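Local coordinates for penicillin-binding protein PbpB (Mycobacterium tuberculosis, PDB 6KGW) that synthesises cross-linked peptidoglycan from lipid intermediates for the mycobacterial cell wall and binds penicillin, at residues Pro408-Lys413 against Glu425-Asp430. Sequence-based numbering, arbitrary orientation.
Sequences PPRIIK and EPRPDD
P428 lays its ring against P408 and the guanidinium of R410, which lie side by side, and this is one of two close-packed ends of a contact between segments running in nearly opposite directions. Its CG lies 3.4 Å from P408 O and 3.9 Å from P408 CD, while its CB sits over one face of the R410 guanidinium, 3.6 Å from NH2 and displaced toward the rim of that plane. With chi1 off the staggered positions and a bend at chi2 (42°), R410 places NH1 for weak hydrogen bonds to P409 O and T354 O. At the other end, E425 N donates a nearly straight hydrogen bond to K413 O (2.8 Å). The E425 side chain, itself bent at chi2, brings CG to 3.1 Å from I412 O and 3.5 Å from I412 CG2, the methyl anti to the backbone N. The looser, solvent side is carried by exposed R427. It points its CB away, yet its guanidinium returns with an edge toward R410 CB (4.2 Å); in its plane lies a water that donates to P408 O (2.7 Å) and accepts weakly from R427 NH1. The firmer partner of R427 is T230 O, and K413 NZ likewise turns elsewhere, to a salt bridge with E232. As a worked example, this surface contact illustrates how a beta-hairpin may continue past its paired strands: the backbone bond prolongs the antiparallel pairing of 412-416 with 422-424, the 408-411 arm lies against strand 233-238 at the edge of the transpeptidase domain's antiparallel sheet, and R427 reaches T230 just before it.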
ATOM      1  N   PRO A 408      10.977  -6.760  -0.293  1.00 40.96           N
ATOM      2  CA  PRO A 408      10.467  -5.829  -1.294  1.00 39.53           C
ATOM      3  C   PRO A 408       9.386  -6.471  -2.143  1.00 39.03           C
ATOM      4  O   PRO A 408       9.527  -7.615  -2.611  1.00 37.81           O
ATOM      5  CB  PRO A 408      11.715  -5.499  -2.129  1.00 36.46           C
ATOM      6  CG  PRO A 408      12.818  -5.647  -1.155  1.00 40.98           C
ATOM      7  CD  PRO A 408      12.440  -6.876  -0.363  1.00 41.09           C
ATOM      8  N   PRO A 409       8.287  -5.759  -2.362  1.00 39.66           N
ATOM      9  CA  PRO A 409       7.163  -6.347  -3.094  1.00 37.21           C
ATOM     10  C   PRO A 409       7.519  -6.634  -4.544  1.00 38.88           C
ATOM     11  O   PRO A 409       8.375  -5.979  -5.147  1.00 41.23           O
ATOM     12  CB  PRO A 409       6.070  -5.279  -2.980  1.00 32.21           C
ATOM     13  CG  PRO A 409       6.835  -4.004  -2.686  1.00 35.94           C
ATOM     14  CD  PRO A 409       7.993  -4.401  -1.881  1.00 37.13           C
ATOM     15  N   ARG A 410       6.837  -7.629  -5.096  1.00 37.58           N
ATOM     16  CA  ARG A 410       7.046  -8.136  -6.441  1.00 34.91           C
ATOM     17  C   ARG A 410       5.688  -8.504  -7.018  1.00 41.35           C
ATOM     18  O   ARG A 410       4.837  -9.058  -6.304  1.00 40.07           O
ATOM     19  CB  ARG A 410       7.970  -9.376  -6.400  1.00 38.14           C
ATOM     20  CG  ARG A 410       9.368  -9.218  -6.991  1.00 39.50           C
ATOM     21  CD  ARG A 410       9.985  -7.934  -6.608  1.00 39.19           C
ATOM     22  NE  ARG A 410      11.416  -7.871  -6.841  1.00 44.23           N
ATOM     23  CZ  ARG A 410      12.198  -6.934  -6.311  1.00 41.31           C
ATOM     24  NH1 ARG A 410      11.678  -5.991  -5.534  1.00 43.49           N
ATOM     25  NH2 ARG A 410      13.498  -6.948  -6.538  1.00 48.49           N
ATOM     26  N   ILE A 411       5.474  -8.197  -8.300  1.00 41.44           N
ATOM     27  CA  ILE A 411       4.243  -8.591  -8.979  1.00 41.93           C
ATOM     28  C   ILE A 411       4.477  -9.680 -10.014  1.00 45.82           C
ATOM     29  O   ILE A 411       3.508 -10.354 -10.412  1.00 40.20           O
ATOM     30  CB  ILE A 411       3.529  -7.390  -9.639  1.00 44.75           C
ATOM     31  CG1 ILE A 411       2.056  -7.744  -9.922  1.00 42.80           C
ATOM     32  CG2 ILE A 411       4.222  -6.985 -10.958  1.00 38.72           C
ATOM     33  CD1 ILE A 411       1.120  -6.572  -9.901  1.00 38.08           C
ATOM     34  N   ILE A 412       5.706  -9.863 -10.485  1.00 40.68           N
ATOM     35  CA  ILE A 412       5.984 -10.911 -11.458  1.00 47.01           C
ATOM     36  C   ILE A 412       6.405 -12.154 -10.691  1.00 47.46           C
ATOM     37  O   ILE A 412       7.377 -12.132  -9.932  1.00 52.66           O
ATOM     38  CB  ILE A 412       7.037 -10.470 -12.483  1.00 45.58           C
ATOM     39  CG1 ILE A 412       6.509  -9.238 -13.221  1.00 40.12           C
ATOM     40  CG2 ILE A 412       7.212 -11.546 -13.509  1.00 49.22           C
ATOM     41  CD1 ILE A 412       7.546  -8.513 -14.052  1.00 48.29           C
ATOM     42  N   LYS A 413       5.626 -13.214 -10.838  1.00 42.15           N
ATOM     43  CA  LYS A 413       5.798 -14.441 -10.078  1.00 46.66           C
ATOM     44  C   LYS A 413       6.727 -15.424 -10.787  1.00 49.52           C
ATOM     45  O   LYS A 413       7.618 -16.003 -10.155  1.00 50.60           O
ATOM     46  CB  LYS A 413       4.422 -15.073  -9.838  1.00 44.50           C
ATOM     47  CG  LYS A 413       4.422 -16.403  -9.170  1.00 44.50           C
ATOM     48  CD  LYS A 413       4.642 -16.294  -7.682  1.00 51.78           C
ATOM     49  CE  LYS A 413       4.063 -17.510  -6.937  1.00 51.44           C
ATOM     50  NZ  LYS A 413       4.656 -17.629  -5.571  1.00 60.12           N
ATOM     51  N   GLU A 425      10.297 -16.388 -10.671  1.00 49.36           N
ATOM     52  CA  GLU A 425      11.019 -15.129 -10.549  1.00 51.99           C
ATOM     53  C   GLU A 425      11.954 -15.168  -9.340  1.00 50.81           C
ATOM     54  O   GLU A 425      11.588 -15.707  -8.294  1.00 48.56           O
ATOM     55  CB  GLU A 425      10.043 -13.956 -10.397  1.00 52.34           C
ATOM     56  CG  GLU A 425       9.593 -13.338 -11.697  1.00 53.66           C
ATOM     57  CD  GLU A 425      10.720 -12.650 -12.447  1.00 62.15           C
ATOM     58  OE1 GLU A 425      11.299 -11.667 -11.919  1.00 56.62           O
ATOM     59  OE2 GLU A 425      11.024 -13.113 -13.569  1.00 66.41           O
ATOM     60  N   PRO A 426      13.150 -14.583  -9.439  1.00 52.86           N
ATOM     61  CA  PRO A 426      14.068 -14.580  -8.288  1.00 48.52           C
ATOM     62  C   PRO A 426      13.549 -13.706  -7.150  1.00 52.55           C
ATOM     63  O   PRO A 426      13.144 -12.560  -7.357  1.00 56.64           O
ATOM     64  CB  PRO A 426      15.380 -14.036  -8.872  1.00 49.96           C
ATOM     65  CG  PRO A 426      15.005 -13.346 -10.140  1.00 52.58           C
ATOM     66  CD  PRO A 426      13.783 -14.050 -10.660  1.00 56.47           C
ATOM     67  N   ARG A 427      13.569 -14.261  -5.942  1.00 53.68           N
ATOM     68  CA  ARG A 427      13.109 -13.538  -4.771  1.00 49.37           C
ATOM     69  C   ARG A 427      14.094 -12.438  -4.392  1.00 53.33           C
ATOM     70  O   ARG A 427      15.309 -12.641  -4.433  1.00 55.50           O
ATOM     71  CB  ARG A 427      12.932 -14.483  -3.595  1.00 47.99           C
ATOM     72  CG  ARG A 427      12.000 -15.620  -3.905  1.00 58.16           C
ATOM     73  CD  ARG A 427      10.588 -15.122  -4.151  1.00 55.43           C
ATOM     74  NE  ARG A 427      10.015 -14.526  -2.948  1.00 59.36           N
ATOM     75  CZ  ARG A 427       9.465 -13.313  -2.885  1.00 53.69           C
ATOM     76  NH1 ARG A 427       9.379 -12.535  -3.966  1.00 46.90           N
ATOM     77  NH2 ARG A 427       8.986 -12.887  -1.729  1.00 46.65           N
ATOM     78  N   PRO A 428      13.602 -11.268  -4.010  1.00 52.29           N
ATOM     79  CA  PRO A 428      14.504 -10.222  -3.540  1.00 41.40           C
ATOM     80  C   PRO A 428      15.021 -10.550  -2.151  1.00 49.04           C
ATOM     81  O   PRO A 428      14.374 -11.243  -1.358  1.00 43.58           O
ATOM     82  CB  PRO A 428      13.615  -8.981  -3.523  1.00 43.28           C
ATOM     83  CG  PRO A 428      12.255  -9.557  -3.184  1.00 47.74           C
ATOM     84  CD  PRO A 428      12.186 -10.862  -3.925  1.00 44.69           C
ATOM     85  N   ASP A 429      16.192 -10.009  -1.843  1.00 49.10           N
ATOM     86  CA  ASP A 429      16.803 -10.316  -0.565  1.00 49.02           C
ATOM     87  C   ASP A 429      16.038  -9.662   0.572  1.00 50.51           C
ATOM     88  O   ASP A 429      15.522  -8.546   0.440  1.00 49.63           O
ATOM     89  CB  ASP A 429      18.263  -9.870  -0.552  1.00 52.61           C
ATOM     90  CG  ASP A 429      19.160 -10.853  -1.270  1.00 55.52           C
ATOM     91  OD1 ASP A 429      18.851 -12.069  -1.215  1.00 54.57           O
ATOM     92  OD2 ASP A 429      20.146 -10.412  -1.901  1.00 57.17           O
ATOM     93  N   ASP A 430      15.953 -10.395   1.679  1.00 47.53           N
ATOM     94  CA  ASP A 430      15.477  -9.883   2.947  1.00 46.47           C
ATOM     95  C   ASP A 430      16.226  -8.619   3.349  1.00 49.11           C
ATOM     96  O   ASP A 430      17.426  -8.483   3.116  1.00 50.07           O
ATOM     97  CB  ASP A 430      15.673 -10.945   4.030  1.00 42.17           C
ATOM     98  CG  ASP A 430      14.694 -12.109   3.908  1.00 52.15           C
ATOM     99  OD1 ASP A 430      13.748 -12.046   3.085  1.00 46.85           O
ATOM    100  OD2 ASP A 430      14.866 -13.090   4.668  1.00 54.52           O
TER
HETATM  101  O   HOH W   1       7.940  -9.753  -2.805  1.00 39.01           O